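Local coordinates for alanine racemase, biosynthetic (Pseudomonas aeruginosa PAO1, PDB 6A2F), which belongs to the alanine racemase family and joins an N-terminal TIM-barrel domain to a largely beta C-terminal domain, at residues R27-V32 and M205-G211; V46-H50 and V67-H71; G55-L61 and A74-E80; R95-Q101 and L118-K123. One frame throughout, in Å; residues are numbered along the deposited sequence.

Contact 1: residues R27-V32 and M205-G211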
loop_
_atom_site.group_PDB
_atom_site.type_symbol
_atom_site.label_atom_id
_atom_site.label_comp_id
_atom_site.label_asym_id
_atom_site.label_seq_id
_atom_site.Cartn_x
_atom_site.Cartn_y
_atom_site.Cartn_z
ATOM N N ARG A 27 -2.603 -17.909 30.906
ATOM C CA ARG A 27 -1.414 -17.495 30.183
ATOM C C ARG A 27 -1.450 -16.002 29.864
ATOM O O ARG A 27 -2.438 -15.329 30.143
ATOM C CB ARG A 27 -1.288 -18.322 28.902
ATOM C CG ARG A 27 -0.484 -19.610 29.045
ATOM C CD ARG A 27 -1.048 -20.621 30.038
ATOM N NE ARG A 27 -0.488 -21.950 29.793
ATOM C CZ ARG A 27 -1.120 -22.941 29.157
ATOM N NH1 ARG A 27 -0.507 -24.103 28.980
ATOM N NH2 ARG A 27 -2.362 -22.787 28.708
ATOM N N GLN A 28 -0.364 -15.489 29.291
ATOM C CA GLN A 28 -0.279 -14.082 28.890
ATOM C C GLN A 28 -0.413 -13.929 27.369
ATOM O O GLN A 28 -0.186 -14.881 26.616
ATOM C CB GLN A 28 1.047 -13.471 29.352
ATOM C CG GLN A 28 1.357 -13.622 30.834
ATOM C CD GLN A 28 0.494 -12.730 31.700
ATOM O OE1 GLN A 28 0.609 -11.501 31.665
ATOM N NE2 GLN A 28 -0.380 -13.345 32.487
ATOM N N ALA A 29 -0.783 -12.734 26.918
ATOM C CA ALA A 29 -0.873 -12.467 25.482
ATOM C C ALA A 29 -0.221 -11.144 25.063
ATOM O O ALA A 29 -0.523 -10.083 25.629
ATOM C CB ALA A 29 -2.320 -12.529 25.016
ATOM N N PHE A 30 0.678 -11.219 24.082
ATOM C CA PHE A 30 1.194 -10.028 23.415
ATOM C C PHE A 30 0.129 -9.496 22.466
ATOM O O PHE A 30 -0.460 -10.264 21.703
ATOM C CB PHE A 30 2.434 -10.355 22.572
ATOM C CG PHE A 30 3.712 -10.466 23.352
ATOM C CD1 PHE A 30 4.298 -9.342 23.928
ATOM C CD2 PHE A 30 4.356 -11.692 23.478
ATOM C CE1 PHE A 30 5.488 -9.443 24.635
ATOM C CE2 PHE A 30 5.544 -11.802 24.183
ATOM C CZ PHE A 30 6.112 -10.675 24.762
ATOM N N ALA A 31 -0.120 -8.189 22.511
ATOM C CA ALA A 31 -0.868 -7.539 21.444
ATOM C C ALA A 31 0.125 -7.171 20.344
ATOM O O ALA A 31 0.985 -6.307 20.538
ATOM C CB ALA A 31 -1.603 -6.308 21.955
ATOM N N VAL A 32 0.032 -7.859 19.205
ATOM C CA VAL A 32 0.899 -7.579 18.062
ATOM C C VAL A 32 0.345 -6.354 17.344
ATOM O O VAL A 32 -0.740 -6.400 16.761
ATOM C CB VAL A 32 1.023 -8.786 17.101
ATOM C CG1 VAL A 32 1.873 -8.427 15.892
ATOM C CG2 VAL A 32 1.597 -10.004 17.818
ATOM N N MET A 205 1.772 -22.305 25.189
ATOM C CA MET A 205 2.954 -22.043 26.025
ATOM C C MET A 205 2.707 -20.952 27.084
ATOM O O MET A 205 1.733 -21.036 27.825
ATOM C CB MET A 205 4.175 -21.736 25.150
ATOM C CG MET A 205 4.520 -22.834 24.147
ATOM S SD MET A 205 5.059 -24.355 24.957
ATOM C CE MET A 205 4.961 -25.513 23.596
ATOM N N ASP A 206 3.568 -19.936 27.156
ATOM C CA ASP A 206 3.443 -18.900 28.194
ATOM C C ASP A 206 2.877 -17.575 27.676
ATOM O O ASP A 206 2.077 -16.933 28.357
ATOM C CB ASP A 206 4.787 -18.650 28.883
ATOM C CG ASP A 206 5.374 -19.903 29.496
ATOM O OD1 ASP A 206 4.683 -20.566 30.301
ATOM O OD2 ASP A 206 6.532 -20.225 29.172
ATOM N N TRP A 207 3.309 -17.170 26.481
ATOM C CA TRP A 207 2.865 -15.921 25.867
ATOM C C TRP A 207 2.305 -16.165 24.468
ATOM O O TRP A 207 3.014 -16.627 23.574
ATOM C CB TRP A 207 4.002 -14.886 25.813
ATOM C CG TRP A 207 4.304 -14.232 27.134
ATOM C CD1 TRP A 207 5.002 -14.773 28.173
ATOM C CD2 TRP A 207 3.927 -12.910 27.550
ATOM N NE1 TRP A 207 5.075 -13.879 29.218
ATOM C CE2 TRP A 207 4.424 -12.728 28.864
ATOM C CE3 TRP A 207 3.209 -11.867 26.947
ATOM C CZ2 TRP A 207 4.232 -11.543 29.586
ATOM C CZ3 TRP A 207 3.015 -10.690 27.668
ATOM C CH2 TRP A 207 3.532 -10.539 28.975
ATOM N N LEU A 208 1.021 -15.861 24.299
ATOM C CA LEU A 208 0.380 -15.874 22.993
ATOM C C LEU A 208 0.824 -14.649 22.202
ATOM O O LEU A 208 1.192 -13.631 22.788
ATOM C CB LEU A 208 -1.142 -15.857 23.153
ATOM C CG LEU A 208 -1.795 -16.859 24.117
ATOM C CD1 LEU A 208 -3.272 -16.536 24.271
ATOM C CD2 LEU A 208 -1.597 -18.304 23.670
ATOM N N ARG A 209 0.796 -14.739 20.873
ATOM C CA ARG A 209 1.140 -13.591 20.032
ATOM C C ARG A 209 0.064 -13.329 18.988
ATOM O O ARG A 209 0.324 -13.474 17.785
ATOM C CB ARG A 209 2.494 -13.790 19.339
ATOM C CG ARG A 209 3.633 -14.203 20.252
ATOM C CD ARG A 209 4.977 -14.088 19.551
ATOM N NE ARG A 209 5.026 -14.812 18.280
ATOM C CZ ARG A 209 5.348 -16.099 18.150
ATOM N NH1 ARG A 209 5.644 -16.842 19.214
ATOM N NH2 ARG A 209 5.365 -16.648 16.944
ATOM N N PRO A 210 -1.153 -12.946 19.434
ATOM C CA PRO A 210 -2.186 -12.632 18.449
ATOM C C PRO A 210 -1.955 -11.296 17.748
ATOM O O PRO A 210 -1.695 -10.281 18.401
ATOM C CB PRO A 210 -3.469 -12.597 19.283
ATOM C CG PRO A 210 -3.026 -12.281 20.663
ATOM C CD PRO A 210 -1.685 -12.933 20.809
ATOM N N GLY A 211 -2.028 -11.331 16.418
ATOM C CA GLY A 211 -2.001 -10.144 15.579
ATOM C C GLY A 211 -3.320 -9.961 14.847
ATOM O O GLY A 211 -4.234 -9.307 15.349
#

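Contact 2: residues V46-H50 and V67-H71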
loop_
_atom_site.group_PDB
_atom_site.type_symbol
_atom_site.label_atom_id
_atom_site.label_comp_id
_atom_site.label_asym_id
_atom_site.label_seq_id
_atom_site.Cartn_x
_atom_site.Cartn_y
_atom_site.Cartn_z
ATOM N N VAL A 46 -2.832 1.018 20.811
ATOM C CA VAL A 46 -2.095 0.871 22.070
ATOM C C VAL A 46 -2.808 1.594 23.220
ATOM O O VAL A 46 -2.873 1.076 24.333
ATOM C CB VAL A 46 -0.627 1.347 21.941
ATOM C CG1 VAL A 46 0.064 1.398 23.295
ATOM C CG2 VAL A 46 0.150 0.433 21.005
ATOM N N THR A 47 -3.359 2.775 22.941
ATOM C CA THR A 47 -4.134 3.536 23.929
ATOM C C THR A 47 -5.381 2.763 24.390
ATOM O O THR A 47 -5.693 2.735 25.578
ATOM C CB THR A 47 -4.517 4.931 23.384
ATOM O OG1 THR A 47 -3.322 5.655 23.073
ATOM C CG2 THR A 47 -5.342 5.731 24.395
ATOM N N ALA A 48 -6.074 2.131 23.445
ATOM C CA ALA A 48 -7.233 1.308 23.764
ATOM C C ALA A 48 -6.847 0.055 24.564
ATOM O O ALA A 48 -7.597 -0.367 25.449
ATOM C CB ALA A 48 -7.973 0.931 22.492
ATOM N N LEU A 49 -5.681 -0.522 24.256
ATOM C CA LEU A 49 -5.170 -1.719 24.942
ATOM C C LEU A 49 -4.097 -1.387 25.994
ATOM O O LEU A 49 -3.303 -2.253 26.387
ATOM C CB LEU A 49 -4.617 -2.732 23.927
ATOM C CG LEU A 49 -5.558 -3.351 22.880
ATOM C CD1 LEU A 49 -4.756 -4.071 21.804
ATOM C CD2 LEU A 49 -6.593 -4.285 23.503
ATOM N N HIS A 50 -4.087 -0.133 26.450
ATOM C CA HIS A 50 -3.085 0.368 27.397
ATOM C C HIS A 50 -3.039 -0.449 28.692
ATOM O O HIS A 50 -1.959 -0.782 29.182
ATOM C CB HIS A 50 -3.349 1.844 27.706
ATOM C CG HIS A 50 -2.292 2.487 28.546
ATOM N ND1 HIS A 50 -1.353 3.355 28.028
ATOM C CD2 HIS A 50 -2.024 2.391 29.869
ATOM C CE1 HIS A 50 -0.552 3.761 28.996
ATOM N NE2 HIS A 50 -0.937 3.189 30.122
ATOM N N VAL A 67 5.470 2.943 21.088
ATOM C CA VAL A 67 4.735 2.227 22.139
ATOM C C VAL A 67 5.194 2.647 23.543
ATOM O O VAL A 67 4.359 2.920 24.409
ATOM C CB VAL A 67 4.799 0.688 21.966
ATOM C CG1 VAL A 67 4.063 -0.016 23.097
ATOM C CG2 VAL A 67 4.207 0.270 20.627
ATOM N N ARG A 68 6.510 2.722 23.757
ATOM C CA ARG A 68 7.054 3.112 25.062
ATOM C C ARG A 68 6.650 4.536 25.436
ATOM O O ARG A 68 6.386 4.829 26.609
ATOM C CB ARG A 68 8.582 2.953 25.109
ATOM C CG ARG A 68 9.231 3.327 26.443
ATOM C CD ARG A 68 8.724 2.488 27.610
ATOM N NE ARG A 68 9.295 1.142 27.624
ATOM C CZ ARG A 68 8.664 0.054 28.065
ATOM N NH1 ARG A 68 7.422 0.135 28.524
ATOM N NH2 ARG A 68 9.270 -1.124 28.037
ATOM N N ALA A 69 6.594 5.412 24.435
ATOM C CA ALA A 69 6.155 6.787 24.649
ATOM C C ALA A 69 4.756 6.817 25.252
ATOM O O ALA A 69 4.454 7.672 26.076
ATOM C CB ALA A 69 6.196 7.573 23.346
ATOM N N LEU A 70 3.914 5.868 24.843
ATOM C CA LEU A 70 2.521 5.817 25.289
ATOM C C LEU A 70 2.324 5.030 26.581
ATOM O O LEU A 70 1.418 5.337 27.356
ATOM C CB LEU A 70 1.620 5.269 24.184
ATOM C CG LEU A 70 1.435 6.211 22.988
ATOM C CD1 LEU A 70 1.025 5.428 21.751
ATOM C CD2 LEU A 70 0.429 7.316 23.282
ATOM N N HIS A 71 3.171 4.023 26.801
ATOM C CA HIS A 71 3.112 3.184 28.001
ATOM C C HIS A 71 4.501 3.008 28.595
ATOM O O HIS A 71 5.374 2.383 27.990
ATOM C CB HIS A 71 2.501 1.815 27.685
ATOM C CG HIS A 71 1.958 1.102 28.885
ATOM N ND1 HIS A 71 2.686 0.925 30.043
ATOM C CD2 HIS A 71 0.759 0.513 29.102
ATOM C CE1 HIS A 71 1.957 0.261 30.922
ATOM N NE2 HIS A 71 0.783 -0.001 30.376
#

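Contact 3: residues G55-L61 and A74-E80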
loop_
_atom_site.group_PDB
_atom_site.type_symbol
_atom_site.label_atom_id
_atom_site.label_comp_id
_atom_site.label_asym_id
_atom_site.label_seq_id
_atom_site.Cartn_x
_atom_site.Cartn_y
_atom_site.Cartn_z
ATOM N N GLY A 55 1.173 -7.207 27.275
ATOM C CA GLY A 55 2.369 -6.628 26.681
ATOM C C GLY A 55 2.150 -6.340 25.214
ATOM O O GLY A 55 1.092 -6.644 24.670
ATOM N N PHE A 56 3.156 -5.762 24.567
ATOM C CA PHE A 56 3.058 -5.406 23.154
ATOM C C PHE A 56 4.204 -5.991 22.348
ATOM O O PHE A 56 5.328 -6.087 22.840
ATOM C CB PHE A 56 3.027 -3.885 22.986
ATOM C CG PHE A 56 1.833 -3.232 23.614
ATOM C CD1 PHE A 56 0.611 -3.204 22.953
ATOM C CD2 PHE A 56 1.928 -2.645 24.869
ATOM C CE1 PHE A 56 -0.495 -2.604 23.532
ATOM C CE2 PHE A 56 0.825 -2.041 25.456
ATOM C CZ PHE A 56 -0.386 -2.020 24.786
ATOM N N ALA A 57 3.913 -6.378 21.111
ATOM C CA ALA A 57 4.940 -6.854 20.189
ATOM C C ALA A 57 4.956 -6.010 18.910
ATOM O O ALA A 57 3.903 -5.728 18.319
ATOM C CB ALA A 57 4.726 -8.325 19.863
ATOM N N VAL A 58 6.157 -5.604 18.502
ATOM C CA VAL A 58 6.362 -4.798 17.290
ATOM C C VAL A 58 7.484 -5.375 16.418
ATOM O O VAL A 58 8.182 -6.302 16.829
ATOM C CB VAL A 58 6.653 -3.318 17.628
ATOM C CG1 VAL A 58 5.422 -2.638 18.223
ATOM C CG2 VAL A 58 7.861 -3.196 18.553
ATOM N N ALA A 59 7.656 -4.808 15.223
ATOM C CA ALA A 59 8.625 -5.309 14.238
ATOM C C ALA A 59 10.014 -4.628 14.256
ATOM O O ALA A 59 10.983 -5.167 13.699
ATOM C CB ALA A 59 8.020 -5.231 12.842
ATOM N N CYS A 60 10.106 -3.450 14.872
ATOM C CA CYS A 60 11.348 -2.669 14.867
ATOM C C CYS A 60 11.383 -1.654 16.007
ATOM O O CYS A 60 10.366 -1.413 16.664
ATOM C CB CYS A 60 11.541 -1.958 13.520
ATOM S SG CYS A 60 10.273 -0.729 13.132
ATOM N N LEU A 61 12.560 -1.060 16.218
ATOM C CA LEU A 61 12.813 -0.140 17.332
ATOM C C LEU A 61 11.974 1.133 17.241
ATOM O O LEU A 61 11.504 1.646 18.264
ATOM C CB LEU A 61 14.308 0.203 17.400
ATOM C CG LEU A 61 14.870 1.046 18.552
ATOM C CD1 LEU A 61 14.997 0.233 19.831
ATOM C CD2 LEU A 61 16.229 1.608 18.162
ATOM N N ALA A 74 4.969 -1.121 30.251
ATOM C CA ALA A 74 4.560 -2.354 29.581
ATOM C C ALA A 74 5.727 -3.101 28.931
ATOM O O ALA A 74 6.711 -2.491 28.484
ATOM C CB ALA A 74 3.480 -2.074 28.553
ATOM N N ARG A 75 5.606 -4.426 28.897
ATOM C CA ARG A 75 6.534 -5.278 28.167
ATOM C C ARG A 75 6.393 -5.013 26.658
ATOM O O ARG A 75 5.295 -5.088 26.106
ATOM C CB ARG A 75 6.259 -6.752 28.483
ATOM C CG ARG A 75 7.350 -7.705 28.021
ATOM C CD ARG A 75 6.900 -9.158 28.068
ATOM N NE ARG A 75 6.968 -9.760 29.407
ATOM C CZ ARG A 75 7.953 -10.544 29.841
ATOM N NH1 ARG A 75 8.991 -10.821 29.057
ATOM N NH2 ARG A 75 7.904 -11.052 31.065
ATOM N N ILE A 76 7.505 -4.667 26.014
ATOM C CA ILE A 76 7.538 -4.481 24.560
ATOM C C ILE A 76 8.583 -5.412 23.936
ATOM O O ILE A 76 9.775 -5.316 24.226
ATOM C CB ILE A 76 7.819 -3.012 24.145
ATOM C CG1 ILE A 76 6.864 -2.035 24.850
ATOM C CG2 ILE A 76 7.709 -2.859 22.632
ATOM C CD1 ILE A 76 7.286 -0.582 24.771
ATOM N N LEU A 77 8.117 -6.314 23.081
ATOM C CA LEU A 77 8.975 -7.281 22.410
ATOM C C LEU A 77 9.323 -6.835 20.992
ATOM O O LEU A 77 8.439 -6.536 20.201
ATOM C CB LEU A 77 8.276 -8.640 22.364
ATOM C CG LEU A 77 8.903 -9.746 21.514
ATOM C CD1 LEU A 77 10.255 -10.149 22.076
ATOM C CD2 LEU A 77 7.965 -10.941 21.443
ATOM N N LEU A 78 10.618 -6.780 20.692
ATOM C CA LEU A 78 11.086 -6.622 19.318
ATOM C C LEU A 78 11.123 -8.006 18.676
ATOM O O LEU A 78 11.980 -8.826 19.011
ATOM C CB LEU A 78 12.486 -6.005 19.280
ATOM C CG LEU A 78 12.756 -4.593 19.807
ATOM C CD1 LEU A 78 14.262 -4.375 19.923
ATOM C CD2 LEU A 78 12.127 -3.529 18.922
ATOM N N LEU A 79 10.186 -8.266 17.767
ATOM C CA LEU A 79 10.037 -9.588 17.151
ATOM C C LEU A 79 11.261 -10.032 16.346
ATOM O O LEU A 79 11.600 -11.210 16.335
ATOM C CB LEU A 79 8.778 -9.645 16.280
ATOM C CG LEU A 79 7.435 -9.575 17.014
ATOM C CD1 LEU A 79 6.304 -9.235 16.055
ATOM C CD2 LEU A 79 7.139 -10.863 17.769
ATOM N N GLU A 80 11.912 -9.082 15.680
ATOM C CA GLU A 80 13.086 -9.377 14.860
ATOM C C GLU A 80 14.385 -8.991 15.565
ATOM O O GLU A 80 15.466 -9.112 14.987
ATOM C CB GLU A 80 12.996 -8.659 13.509
ATOM C CG GLU A 80 11.811 -9.079 12.650
ATOM C CD GLU A 80 11.607 -8.165 11.453
ATOM O OE1 GLU A 80 12.619 -7.732 10.847
ATOM O OE2 GLU A 80 10.432 -7.880 11.117
HETATM O O HOH W 1 12.406 -6.293 15.915
#

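Contact 4: residues R95-Q101 and L118-K123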
loop_
_atom_site.group_PDB
_atom_site.type_symbol
_atom_site.label_atom_id
_atom_site.label_comp_id
_atom_site.label_asym_id
_atom_site.label_seq_id
_atom_site.Cartn_x
_atom_site.Cartn_y
_atom_site.Cartn_z
ATOM N N ARG A 95 13.811 -0.038 27.635
ATOM C CA ARG A 95 13.536 -1.271 28.386
ATOM C C ARG A 95 12.739 -2.304 27.569
ATOM O O ARG A 95 11.623 -2.696 27.933
ATOM C CB ARG A 95 12.849 -0.952 29.718
ATOM C CG ARG A 95 13.758 -0.301 30.750
ATOM C CD ARG A 95 13.071 -0.293 32.110
ATOM N NE ARG A 95 14.016 -0.222 33.232
ATOM C CZ ARG A 95 13.872 -0.880 34.386
ATOM N NH1 ARG A 95 14.781 -0.744 35.346
ATOM N NH2 ARG A 95 12.827 -1.680 34.580
ATOM N N LEU A 96 13.337 -2.736 26.462
ATOM C CA LEU A 96 12.679 -3.625 25.512
ATOM C C LEU A 96 13.129 -5.069 25.658
ATOM O O LEU A 96 14.249 -5.342 26.107
ATOM C CB LEU A 96 12.935 -3.157 24.078
ATOM C CG LEU A 96 12.556 -1.721 23.701
ATOM C CD1 LEU A 96 12.926 -1.461 22.254
ATOM C CD2 LEU A 96 11.080 -1.448 23.935
ATOM N N ASP A 97 12.238 -5.986 25.288
ATOM C CA ASP A 97 12.580 -7.396 25.174
ATOM C C ASP A 97 13.276 -7.618 23.846
ATOM O O ASP A 97 12.751 -7.250 22.791
ATOM C CB ASP A 97 11.335 -8.274 25.248
ATOM C CG ASP A 97 10.832 -8.466 26.660
ATOM O OD1 ASP A 97 11.125 -7.626 27.541
ATOM O OD2 ASP A 97 10.131 -9.473 26.886
ATOM N N LEU A 98 14.455 -8.223 23.900
ATOM C CA LEU A 98 15.231 -8.465 22.699
ATOM C C LEU A 98 15.003 -9.868 22.156
ATOM O O LEU A 98 14.681 -10.795 22.905
ATOM C CB LEU A 98 16.720 -8.235 22.959
ATOM C CG LEU A 98 17.143 -6.868 23.509
ATOM C CD1 LEU A 98 18.648 -6.842 23.712
ATOM C CD2 LEU A 98 16.691 -5.725 22.608
ATOM N N VAL A 99 15.149 -9.994 20.839
ATOM C CA VAL A 99 15.200 -11.278 20.165
ATOM C C VAL A 99 16.603 -11.478 19.586
ATOM O O VAL A 99 17.201 -10.540 19.044
ATOM C CB VAL A 99 14.111 -11.390 19.065
ATOM C CG1 VAL A 99 14.493 -12.402 17.997
ATOM C CG2 VAL A 99 12.769 -11.765 19.675
ATOM N N ILE A 100 17.129 -12.695 19.737
ATOM C CA ILE A 100 18.340 -13.121 19.032
ATOM C C ILE A 100 18.020 -14.305 18.104
ATOM O O ILE A 100 17.570 -15.354 18.563
ATOM C CB ILE A 100 19.497 -13.454 20.004
ATOM C CG1 ILE A 100 19.899 -12.209 20.802
ATOM C CG2 ILE A 100 20.694 -14.004 19.239
ATOM C CD1 ILE A 100 20.822 -12.480 21.970
ATOM N N GLN A 101 18.258 -14.108 16.805
ATOM C CA GLN A 101 17.887 -15.057 15.742
ATOM C C GLN A 101 19.079 -15.671 15.042
ATOM O O GLN A 101 18.960 -16.739 14.449
ATOM C CB GLN A 101 17.112 -14.347 14.638
ATOM C CG GLN A 101 15.855 -13.648 15.074
ATOM C CD GLN A 101 15.434 -12.565 14.105
ATOM O OE1 GLN A 101 16.244 -12.040 13.336
ATOM N NE2 GLN A 101 14.159 -12.216 14.145
ATOM N N LEU A 118 18.330 -7.206 30.156
ATOM C CA LEU A 118 17.070 -7.183 29.421
ATOM C C LEU A 118 16.544 -8.600 29.195
ATOM O O LEU A 118 17.307 -9.572 29.260
ATOM C CB LEU A 118 17.253 -6.456 28.083
ATOM C CG LEU A 118 17.653 -4.973 28.095
ATOM C CD1 LEU A 118 18.164 -4.570 26.725
ATOM C CD2 LEU A 118 16.506 -4.068 28.523
ATOM N N ASN A 119 15.242 -8.718 28.945
ATOM C CA ASN A 119 14.666 -10.010 28.588
ATOM C C ASN A 119 15.102 -10.367 27.172
ATOM O O ASN A 119 15.005 -9.546 26.254
ATOM C CB ASN A 119 13.140 -10.002 28.699
ATOM C CG ASN A 119 12.656 -9.666 30.096
ATOM O OD1 ASN A 119 13.303 -9.982 31.094
ATOM N ND2 ASN A 119 11.503 -9.023 30.168
ATOM N N VAL A 120 15.611 -11.587 27.022
ATOM C CA VAL A 120 16.127 -12.081 25.756
ATOM C C VAL A 120 15.307 -13.293 25.318
ATOM O O VAL A 120 15.149 -14.254 26.078
ATOM C CB VAL A 120 17.625 -12.456 25.865
ATOM C CG1 VAL A 120 18.119 -13.101 24.578
ATOM C CG2 VAL A 120 18.470 -11.231 26.196
ATOM N N TRP A 121 14.770 -13.223 24.102
ATOM C CA TRP A 121 14.039 -14.328 23.493
ATOM C C TRP A 121 14.890 -14.906 22.369
ATOM O O TRP A 121 15.183 -14.221 21.383
ATOM C CB TRP A 121 12.700 -13.845 22.925
ATOM C CG TRP A 121 11.741 -13.298 23.949
ATOM C CD1 TRP A 121 11.835 -12.103 24.610
ATOM C CD2 TRP A 121 10.534 -13.921 24.416
ATOM N NE1 TRP A 121 10.768 -11.947 25.463
ATOM C CE2 TRP A 121 9.951 -13.044 25.362
ATOM C CE3 TRP A 121 9.889 -15.134 24.130
ATOM C CZ2 TRP A 121 8.754 -13.346 26.030
ATOM C CZ3 TRP A 121 8.696 -15.434 24.797
ATOM C CH2 TRP A 121 8.141 -14.539 25.729
ATOM N N LEU A 122 15.304 -16.158 22.534
ATOM C CA LEU A 122 16.071 -16.860 21.516
ATOM C C LEU A 122 15.102 -17.440 20.509
ATOM O O LEU A 122 14.148 -18.129 20.883
ATOM C CB LEU A 122 16.915 -17.983 22.137
ATOM C CG LEU A 122 18.147 -17.627 22.968
ATOM C CD1 LEU A 122 18.712 -18.870 23.637
ATOM C CD2 LEU A 122 19.208 -16.964 22.102
ATOM N N LYS A 123 15.342 -17.158 19.233
ATOM C CA LYS A 123 14.438 -17.607 18.187
ATOM C C LYS A 123 14.886 -18.904 17.544
ATOM O O LYS A 123 15.967 -18.989 16.963
ATOM C CB LYS A 123 14.227 -16.528 17.122
ATOM C CG LYS A 123 13.153 -16.896 16.102
ATOM C CD LYS A 123 12.827 -15.753 15.161
ATOM C CE LYS A 123 12.099 -14.628 15.877
ATOM N NZ LYS A 123 11.786 -13.525 14.929
HETATM O O HOH W 2 13.580 -6.297 28.611
#

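Contact 1: residues R27-V32 and M205-G211
Trp-207 is sandwiched between two residues of the segment 27-32. Over one face of its indole sits Gln-28, whose CB lies 3.4 Å from the centroid of the six-membered ring and only 10° off the ring normal, a CH-pi contact. The opposite face takes Phe-30, set toward the rim, with ring planes 35° apart; Phe-30 in turn has Trp-207 CE3 over one of its own faces and Leu-208 O at its edge. Turning CG of Trp-207 anti to its carbonyl carbon (chi1 -76°) lays the indole between these two. Here the first and last parallel strands of the TIM barrel meet, strand 28-32 against strand 207-208, which closes the cylinder. Along the seam Gln-28 N bonds Asp-206 O and Gln-28 O takes Leu-208 N at 2.8 Å; Phe-30 N to Leu-208 O and Val-32 N to Pro-210 O continue it. On the other face of the sheet Ala-29 CB meets Leu-208 CB, and helix 10-22 covers this side. At the C-terminal end the seam reaches the cofactor: Arg-209 NE bonds N1 of the modified Lys-34 while its NH2 bonds Ser-158 O, and Gly-211 N bonds the cofactor's OP3. Val-32 packs closely there, its CB 3.6 Å from Gly-211 CA.

Contact 2: residues V46-H50 and V67-H71
Val-46 opens the contact by reaching from helix 42-48 with both methyls. Its CG2 meets Val-67 CG2 at 4.1 Å, the two side chains crossing at about a right angle. With CG1 anti to the backbone N (chi1 171°), that second branch comes up to Leu-70 CB, 4.3 Å away. Thr-47, one residue on, lies at the margin: its OG1 is bonded back to Arg-43 O within its own helix and merely grazes Leu-70 CD2. The two helices belong to the outer layer of the TIM barrel, where they follow each other around strand 55-58; Val-46 and Val-67 both rest on Phe-56 of that strand. Beyond the helix end comes His-50, whose imidazole swings over to the C-terminal end of helix 61-70. It forms an offset stack with His-71, centroids 4.0 Å apart and planes 18° from parallel. His-71 CD2 lies over the middle of the His-50 ring, whereas His-50 NE2 sits toward the rim of the His-71 ring, 3.3 Å from that CD2. Leu-70 O approaches the His-50 ring in its plane, 3.0 Å from CE1. The other imidazole is held by its own chain, His-71 ND1 being hydrogen-bonded to Ser-73 N. Arg-68 NH1 bonds His-71 O at 3.1 Å and also Ala-74 O, which pins the chain as it leaves the helix.

Contact 3: residues G55-L61 and A74-E80
Phe-56 begins the backbone bonding between strands 55-58 and 75-78: its N donates to Arg-75 O at 2.7 Å and its O accepts from Leu-77 N at 2.8 Å. Val-58 repeats the pattern, N to Leu-77 O and O from Leu-79 N, both 3.0 Å. All four bonds are nearly straight, 167° to 174° at the hydrogen. The strands are neighbours in a beta-alpha-beta unit of the TIM barrel, with helix 61-70 making the crossover. CA-H...O contacts, such as Ile-76 CA to Phe-56 O, fill in between the bonds. Apolar contacts separate by face. Toward helix 61-70, Ala-74 CB touches the edge of the Phe-56 ring, and Val-58, with CG2 in the crowded position between backbone N and carbonyl carbon, brings that methyl to 4.1 Å from Ile-76 CG2. Leu-78 CD2 reaches round to Cys-60 C, 3.5 Å away, just where that helix starts. On the barrel-interior face Ala-57 CB meets Leu-79 CD2 at 4.1 Å, beside Phe-30. Where the strands part, a water accepts from Glu-80 N and gives a weak bond to Ala-59 O; Glu-80 and Ala-59 both pack on Asp-303 of the second subunit, and the Glu-80 side chain lies about 4 Å from a bound D-lysine. Direct bonds thus fix the register up to Leu-79, whereas the water-bridged join beyond it, beside the second subunit, is probably less rigid.

Contact 4: residues R95-Q101 and L118-K123
Asp-97 spends both carboxylate oxygens on side chains of the neighbouring strand, its CG set anti to the carbonyl carbon (chi1 -79°) and so carried across to Asn-119 and Trp-121. OD2 is met on its anti side by Trp-121 NE1 at 2.9 Å, a nearly straight bond in the indole plane but out of the carboxylate plane, and also takes a salt bridge from Arg-75 NH1. OD1 accepts a bent bond (143° at the hydrogen) from Asn-119 ND2 at 3.0 Å, on the syn side but 33° out of the carboxylate plane. This cluster stands at the start of a beta-alpha-beta unit of the TIM barrel, in which strands 98-100 and 118-123 run parallel and helix 103-112 links them. A water serves three atoms beside it: it accepts from Asn-119 N and donates to Asp-97 OD1 and, weakly, to Leu-96 O. Asn-119 OD1 is taken by Arg-152 NH2. Further on, Leu-98 uses its N on Asn-119 O and its O on Trp-121 N, 2.7 Å away; Ile-100 does likewise with Trp-121 O and Lys-123 N. The Lys-123 ammonium bonds Leu-79 O and a malonate ion, probably from the crystallisation liquor. Apolar branches fill the helix-facing side, where Ile-100 CD1 touches Val-120 CG1 at 3.8 Å.

How the contacts relate
From the N terminus, strand 28-32 opens the longest loop, which contact 1 closes only at 205-211; contacts 2, 3 and 4 all nest inside it. Helix 42-48 comes next, and contact 2 closes at the end of helix 61-70. Contact 3 opens within that loop and closes beyond it, at 74-80, so contacts 2 and 3 cross. Contact 4 follows in series. Strand 55-58 also bonds to strand 28-32, through Ala-31, coupling contacts 1 and 3, while Ile-76 O to Asp-97 N carries the barrel wall on into contact 4. Arg-68 NH2 to Arg-95 O joins contact 2 to contact 4, and inside the barrel Trp-121 packs against Phe-30 and Trp-207.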